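Local coordinates for 3-chlorocatechol 1,2-dioxygenase (Rhodococcus opacus, PDB 2BOY), which probably opens the ring of chlorinated catechols between the two hydroxyl-bearing carbons, using dioxygen and a ferric iron, at residues A177-A180 against H185-R188; P164-I169 against N212-G217. All blocks are in the same frame, centred on the assembly; numbering follows the deposited sequence. Where two conformers were deposited one is given.

Contact 1: residues A177-A180 against H185-R188; sequences ALLA and HAWR. With BHO (benzhydroxamic acid), chain J.
L179 reaches from the helix 174-181 to A186, where the chain has turned back and is about to enter the strand 187-197. Its chi1 of -77° sets CG opposite the carbonyl carbon, which carries the branched end across to the other segment. There the two methyls part company: CD1 of L179 takes the methyl of A186, 3.8 Å from its CB. The other methyl, L179 CD2, comes to 4.0 Å from the backbone oxygen O of H185. No hydrogen bond joins the two segments; what meets across them is the leucine's two methyls with one methyl and one carbonyl oxygen. I169, F54 and V220 close round the same leucine and make its surroundings apolar.

Two residues on from A186, R188 points into the active site, and it is best followed outward. CB and CG lead off the strand, and bends at chi2 and chi3 bring the chain round to the benzhydroxamic acid. CD lies above the aromatic ring of the ligand, 3.6 Å from its C1. NE stays further off, 4.0 Å from ligand O1. Beyond CZ, NH1 turns to O1, which sits at the edge of the guanidinium, near its plane. This is modelled as a hydrogen bond, but the 2.4 Å between NH1 and O1 is very short and its N-H...O angle of 118° far from straight, so the details are doubtful. Q207 also binds NH1, while D219 makes a salt bridge and Y209 a hydrogen bond to NH2; together they fix the rotation of the guanidinium. The helix-to-strand packing of L179 on A186 thus lies beside the start of the strand that brings R188 to the ligand pocket of an intradiol dioxygenase, to whose lining R188 belongs.

Contact 2: residues P164-I169 against N212-G217; sequences PAPYEI and NGQWTG
P166 and Q214 bring the two backbones nearest, with CA atoms 7.6 Å apart, where an extended run leading into strand 167-168 passes the type II turn from G213 to T216. W215 occupies the third position of that turn with a positive phi of 79°; its side chain sets out toward the proline, and CD1 of the indole is the atom that arrives. No hydrogen bond crosses the gap; the pyrrolidine ring of P166 does the touching, CB being nearest to W215 and CG to Q214. CB lies 3.8 Å from CD1 of W215, approaching the indole obliquely at its five-membered ring. CG meets Q214 instead, 4.0 Å from the CG of that glutamine and 3.9 Å from its NE2. The glutamine starts with its CG between backbone N and carbonyl carbon (chi1 53°) and then runs extended, crossing the proline at about a right angle, so that both its aliphatic stem and its amide nitrogen pass beside the ring.

The contact lies at the surface. W215 stacks on W187 of strand 187-197 and touches P189, while P166 also packs on W187, so proline and indole share that tryptophan. Further along, I169 touches helices 174-181 and 47-54 and the bound benzhydroxamic acid. Segment 212-217, in the loop between strands 204-210 and 229-236, lies against strand 187-197 through W215.

In the fold
Along the chain the order is 164-169, 177-180, 185-188, 212-217, so contact 1 is nested within the loop that contact 2 closes. Their centres lie 13 Å apart. Strands 167-168 and 187-197 are antiparallel neighbours in one mixed sheet, and helix 174-181 follows the first of them. The contacts meet there directly: R188 N lies 2.8 Å from Y167 O, and A186 O lies 2.9 Å from I169 N, both probable hydrogen bonds. R188 and I169, one from each contact, both line the benzhydroxamic acid pocket, close to the iron held by Y133, H191 and H193, and the pairing probably helps to set them there.

Contact 1: residues A177-A180 against H185-R188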
ATOM      1  N   ALA A 177       0.706  11.668   8.705  1.00 23.11           N
ATOM      2  CA  ALA A 177       0.028  11.032   9.870  1.00 22.39           C
ATOM      3  C   ALA A 177       0.713   9.752  10.292  1.00 22.42           C
ATOM      4  O   ALA A 177       0.825   9.472  11.477  1.00 22.44           O
ATOM      5  CB  ALA A 177      -1.460  10.758   9.588  1.00 23.33           C
ATOM      6  N   LEU A 178       1.141   8.931   9.326  1.00 22.00           N
ATOM      7  CA  LEU A 178       1.896   7.734   9.682  1.00 21.43           C
ATOM      8  C   LEU A 178       3.238   8.069  10.386  1.00 21.22           C
ATOM      9  O   LEU A 178       3.616   7.426  11.377  1.00 20.43           O
ATOM     10  CB  LEU A 178       2.186   6.901   8.422  1.00 21.51           C
ATOM     11  CG  LEU A 178       3.245   5.806   8.578  1.00 24.10           C
ATOM     12  CD1 LEU A 178       2.754   4.697   9.526  1.00 25.36           C
ATOM     13  CD2 LEU A 178       3.537   5.245   7.206  1.00 24.38           C
ATOM     14  N   LEU A 179       3.977   9.040   9.839  1.00 20.34           N
ATOM     15  CA  LEU A 179       5.285   9.408  10.409  1.00 21.14           C
ATOM     16  C   LEU A 179       5.048   9.823  11.867  1.00 21.55           C
ATOM     17  O   LEU A 179       5.777   9.419  12.796  1.00 22.66           O
ATOM     18  CB  LEU A 179       5.876  10.597   9.649  1.00 18.79           C
ATOM     19  CG  LEU A 179       6.482  10.209   8.299  1.00 20.97           C
ATOM     20  CD1 LEU A 179       6.582  11.395   7.359  1.00 20.44           C
ATOM     21  CD2 LEU A 179       7.823   9.479   8.473  1.00 21.23           C
ATOM     22  N   ALA A 180       4.011  10.626  12.054  1.00 21.52           N
ATOM     23  CA  ALA A 180       3.677  11.107  13.393  1.00 21.88           C
ATOM     24  C   ALA A 180       3.331   9.938  14.341  1.00 22.12           C
ATOM     25  O   ALA A 180       3.890   9.808  15.472  1.00 22.25           O
ATOM     26  CB  ALA A 180       2.547  12.155  13.314  1.00 22.18           C
ATOM     27  N   HIS A 185      10.718  11.430  12.815  1.00 18.24           N
ATOM     28  CA  HIS A 185      10.825  12.781  12.290  1.00 18.52           C
ATOM     29  C   HIS A 185      10.359  12.801  10.842  1.00 19.59           C
ATOM     30  O   HIS A 185      10.634  11.849  10.085  1.00 18.03           O
ATOM     31  CB  HIS A 185      12.292  13.207  12.312  1.00 19.59           C
ATOM     32  CG  HIS A 185      12.798  13.507  13.686  1.00 20.62           C
ATOM     33  ND1 HIS A 185      13.891  12.862  14.246  1.00 25.96           N
ATOM     34  CD2 HIS A 185      12.359  14.392  14.611  1.00 18.67           C
ATOM     35  CE1 HIS A 185      14.113  13.371  15.453  1.00 23.14           C
ATOM     36  NE2 HIS A 185      13.190  14.285  15.699  1.00 25.63           N
ATOM     37  N   ALA A 186       9.670  13.884  10.471  1.00 18.22           N
ATOM     38  CA  ALA A 186       9.131  14.012   9.130  1.00 18.39           C
ATOM     39  C   ALA A 186       9.943  14.957   8.244  1.00 17.97           C
ATOM     40  O   ALA A 186       9.410  15.479   7.273  1.00 18.90           O
ATOM     41  CB  ALA A 186       7.685  14.495   9.232  1.00 18.71           C
ATOM     42  N   TRP A 187      11.219  15.191   8.568  1.00 17.10           N
ATOM     43  CA  TRP A 187      11.984  16.270   7.914  1.00 18.26           C
ATOM     44  C   TRP A 187      12.900  15.776   6.800  1.00 17.11           C
ATOM     45  O   TRP A 187      13.580  14.776   6.974  1.00 17.59           O
ATOM     46  CB  TRP A 187      12.909  16.934   8.917  1.00 19.58           C
ATOM     47  CG  TRP A 187      12.169  17.755   9.921  1.00 22.47           C
ATOM     48  CD1 TRP A 187      11.701  17.345  11.170  1.00 27.09           C
ATOM     49  CD2 TRP A 187      11.788  19.121   9.778  1.00 27.29           C
ATOM     50  NE1 TRP A 187      11.080  18.398  11.804  1.00 25.48           N
ATOM     51  CE2 TRP A 187      11.119  19.502  10.981  1.00 29.52           C
ATOM     52  CE3 TRP A 187      11.949  20.083   8.756  1.00 25.76           C
ATOM     53  CZ2 TRP A 187      10.605  20.790  11.169  1.00 31.07           C
ATOM     54  CZ3 TRP A 187      11.452  21.363   8.958  1.00 31.48           C
ATOM     55  CH2 TRP A 187      10.775  21.701  10.150  1.00 32.31           C
ATOM     56  N   ARG A 188      12.954  16.548   5.721  1.00 17.63           N
ATOM     57  CA  ARG A 188      14.057  16.490   4.751  1.00 17.81           C
ATOM     58  C   ARG A 188      15.001  17.692   5.026  1.00 17.25           C
ATOM     59  O   ARG A 188      14.517  18.809   5.257  1.00 16.38           O
ATOM     60  CB  ARG A 188      13.497  16.651   3.326  1.00 16.05           C
ATOM     61  CG  ARG A 188      12.478  15.581   2.933  1.00 17.97           C
ATOM     62  CD  ARG A 188      12.663  15.111   1.467  1.00 18.16           C
ATOM     63  NE  ARG A 188      14.027  14.602   1.334  1.00 20.50           N
ATOM     64  CZ  ARG A 188      14.841  14.827   0.313  1.00 19.16           C
ATOM     65  NH1 ARG A 188      14.446  15.567  -0.728  1.00 18.24           N
ATOM     66  NH2 ARG A 188      16.077  14.346   0.384  1.00 16.23           N
TER
HETATM   67  C1  BHO J1256      10.597  15.065  -1.511  1.00 27.06           C
HETATM   68  C2  BHO J1256      11.036  13.656  -1.566  1.00 23.55           C
HETATM   69  C3  BHO J1256      10.231  12.681  -0.975  1.00 24.45           C
HETATM   70  C4  BHO J1256       9.046  13.069  -0.329  1.00 23.54           C
HETATM   71  C5  BHO J1256       8.653  14.396  -0.276  1.00 27.64           C
HETATM   72  C6  BHO J1256       9.426  15.404  -0.853  1.00 29.03           C
HETATM   73  C   BHO J1256      11.462  16.107  -2.149  1.00 29.90           C
HETATM   74  O1  BHO J1256      12.624  15.871  -2.210  1.00 37.08           O
HETATM   75  N   BHO J1256      11.067  17.279  -2.603  1.00 32.14           N
HETATM   76  O2  BHO J1256      10.088  17.450  -3.347  1.00 37.54           O

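Contact 2: residues P164-I169 against N212-G217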
ATOM      1  N   PRO A 164      17.105  27.336   0.414  1.00 19.74           N
ATOM      2  CA  PRO A 164      15.816  26.759   0.784  1.00 19.49           C
ATOM      3  C   PRO A 164      15.854  26.341   2.252  1.00 19.57           C
ATOM      4  O   PRO A 164      16.918  26.012   2.763  1.00 19.04           O
ATOM      5  CB  PRO A 164      15.691  25.482  -0.118  1.00 19.98           C
ATOM      6  CG  PRO A 164      17.159  25.076  -0.392  1.00 19.24           C
ATOM      7  CD  PRO A 164      17.915  26.435  -0.446  1.00 20.09           C
ATOM      8  N   ALA A 165      14.704  26.369   2.910  1.00 19.88           N
ATOM      9  CA  ALA A 165      14.546  25.762   4.228  1.00 20.88           C
ATOM     10  C   ALA A 165      14.371  24.249   4.108  1.00 21.20           C
ATOM     11  O   ALA A 165      13.863  23.770   3.106  1.00 19.38           O
ATOM     12  CB  ALA A 165      13.304  26.351   4.937  1.00 21.78           C
ATOM     13  N   PRO A 166      14.721  23.520   5.159  1.00 21.55           N
ATOM     14  CA  PRO A 166      14.268  22.141   5.301  1.00 22.65           C
ATOM     15  C   PRO A 166      12.740  22.095   5.298  1.00 24.27           C
ATOM     16  O   PRO A 166      12.096  23.091   5.600  1.00 25.19           O
ATOM     17  CB  PRO A 166      14.757  21.736   6.695  1.00 23.07           C
ATOM     18  CG  PRO A 166      15.799  22.705   7.077  1.00 21.96           C
ATOM     19  CD  PRO A 166      15.573  23.962   6.287  1.00 21.77           C
ATOM     20  N   TYR A 167      12.207  20.911   4.958  0.50 23.83           N
ATOM     21  CA  TYR A 167      10.798  20.619   4.633  0.50 24.75           C
ATOM     22  C   TYR A 167      10.296  19.547   5.640  0.50 24.55           C
ATOM     23  O   TYR A 167      11.023  18.575   5.851  0.50 23.88           O
ATOM     24  CB  TYR A 167      10.764  20.031   3.182  0.50 24.14           C
ATOM     25  CG  TYR A 167       9.381  19.652   2.646  0.50 24.08           C
ATOM     26  CD1 TYR A 167       8.944  18.313   2.603  0.50 23.38           C
ATOM     27  CD2 TYR A 167       8.517  20.631   2.163  0.50 23.04           C
ATOM     28  CE1 TYR A 167       7.654  17.982   2.121  0.50 21.30           C
ATOM     29  CE2 TYR A 167       7.247  20.307   1.674  0.50 23.19           C
ATOM     30  CZ  TYR A 167       6.815  18.992   1.675  0.50 22.27           C
ATOM     31  OH  TYR A 167       5.548  18.701   1.199  0.50 22.43           O
ATOM     32  N   GLU A 168       9.103  19.712   6.259  1.00 24.77           N
ATOM     33  CA  GLU A 168       8.428  18.606   6.906  1.00 24.96           C
ATOM     34  C   GLU A 168       7.343  18.042   5.971  1.00 25.39           C
ATOM     35  O   GLU A 168       6.567  18.793   5.383  1.00 25.78           O
ATOM     36  CB  GLU A 168       7.774  19.093   8.220  1.00 26.32           C
ATOM     37  CG  GLU A 168       8.367  18.482   9.477  1.00 27.49           C
ATOM     38  CD  GLU A 168       7.539  18.724  10.734  1.00 32.14           C
ATOM     39  OE1 GLU A 168       7.263  19.905  11.042  1.00 28.83           O
ATOM     40  OE2 GLU A 168       7.195  17.723  11.419  1.00 33.17           O
ATOM     41  N   ILE A 169       7.283  16.722   5.819  1.00 24.78           N
ATOM     42  CA  ILE A 169       6.098  16.098   5.220  1.00 25.98           C
ATOM     43  C   ILE A 169       4.888  16.516   6.084  1.00 26.31           C
ATOM     44  O   ILE A 169       4.910  16.304   7.283  1.00 26.36           O
ATOM     45  CB  ILE A 169       6.247  14.543   5.219  1.00 24.90           C
ATOM     46  CG1 ILE A 169       7.585  14.098   4.586  1.00 24.37           C
ATOM     47  CG2 ILE A 169       5.014  13.845   4.565  1.00 24.50           C
ATOM     48  CD1 ILE A 169       7.956  14.775   3.275  1.00 23.88           C
ATOM     49  N   ASN A 212      26.178  22.159   6.335  1.00 34.09           N
ATOM     50  CA  ASN A 212      25.948  22.627   7.689  1.00 36.76           C
ATOM     51  C   ASN A 212      24.490  22.453   8.140  1.00 35.81           C
ATOM     52  O   ASN A 212      24.146  22.792   9.266  1.00 35.76           O
ATOM     53  CB  ASN A 212      26.366  24.103   7.719  1.00 38.33           C
ATOM     54  CG  ASN A 212      26.976  24.568   6.357  1.00 42.86           C
ATOM     55  OD1 ASN A 212      27.984  25.295   6.331  1.00 49.63           O
ATOM     56  ND2 ASN A 212      26.371  24.126   5.228  1.00 43.75           N
ATOM     57  N   GLY A 213      23.651  21.893   7.271  1.00 34.15           N
ATOM     58  CA  GLY A 213      22.211  21.965   7.461  1.00 32.32           C
ATOM     59  C   GLY A 213      21.684  20.917   8.420  1.00 30.90           C
ATOM     60  O   GLY A 213      22.253  19.841   8.569  1.00 30.40           O
ATOM     61  N   GLN A 214      20.576  21.216   9.075  1.00 29.86           N
ATOM     62  CA  GLN A 214      20.009  20.221   9.973  1.00 29.96           C
ATOM     63  C   GLN A 214      19.363  19.129   9.107  1.00 26.87           C
ATOM     64  O   GLN A 214      18.973  19.393   7.982  1.00 26.24           O
ATOM     65  CB  GLN A 214      18.999  20.883  10.948  1.00 31.30           C
ATOM     66  CG  GLN A 214      17.933  21.702  10.282  1.00 37.91           C
ATOM     67  CD  GLN A 214      17.292  22.789  11.193  1.00 44.85           C
ATOM     68  OE1 GLN A 214      17.112  22.587  12.409  1.00 47.69           O
ATOM     69  NE2 GLN A 214      16.940  23.928  10.587  1.00 44.79           N
ATOM     70  N   TRP A 215      19.283  17.922   9.638  1.00 25.48           N
ATOM     71  CA  TRP A 215      18.623  16.776   8.986  1.00 25.79           C
ATOM     72  C   TRP A 215      19.457  16.075   7.897  1.00 24.47           C
ATOM     73  O   TRP A 215      18.991  15.093   7.351  1.00 22.79           O
ATOM     74  CB  TRP A 215      17.214  17.151   8.455  1.00 24.81           C
ATOM     75  CG  TRP A 215      16.389  17.950   9.430  1.00 26.72           C
ATOM     76  CD1 TRP A 215      15.982  19.248   9.298  1.00 28.71           C
ATOM     77  CD2 TRP A 215      15.846  17.492  10.683  1.00 28.59           C
ATOM     78  NE1 TRP A 215      15.233  19.624  10.393  1.00 31.46           N
ATOM     79  CE2 TRP A 215      15.141  18.569  11.259  1.00 30.00           C
ATOM     80  CE3 TRP A 215      15.885  16.271  11.373  1.00 30.51           C
ATOM     81  CZ2 TRP A 215      14.485  18.466  12.505  1.00 32.79           C
ATOM     82  CZ3 TRP A 215      15.224  16.158  12.598  1.00 31.80           C
ATOM     83  CH2 TRP A 215      14.530  17.249  13.150  1.00 32.70           C
ATOM     84  N   THR A 216      20.686  16.532   7.585  1.00 24.18           N
ATOM     85  CA  THR A 216      21.458  15.797   6.556  1.00 24.85           C
ATOM     86  C   THR A 216      21.794  14.362   6.965  1.00 25.44           C
ATOM     87  O   THR A 216      22.044  13.509   6.099  1.00 25.62           O
ATOM     88  CB  THR A 216      22.743  16.505   6.143  1.00 25.46           C
ATOM     89  OG1 THR A 216      23.650  16.521   7.266  1.00 25.91           O
ATOM     90  CG2 THR A 216      22.450  17.972   5.801  1.00 23.45           C
ATOM     91  N   GLY A 217      21.818  14.111   8.283  1.00 25.72           N
ATOM     92  CA  GLY A 217      22.021  12.777   8.825  1.00 26.10           C
ATOM     93  C   GLY A 217      20.755  12.017   9.200  1.00 26.37           C
ATOM     94  O   GLY A 217      20.846  10.937   9.750  1.00 26.39           O
TER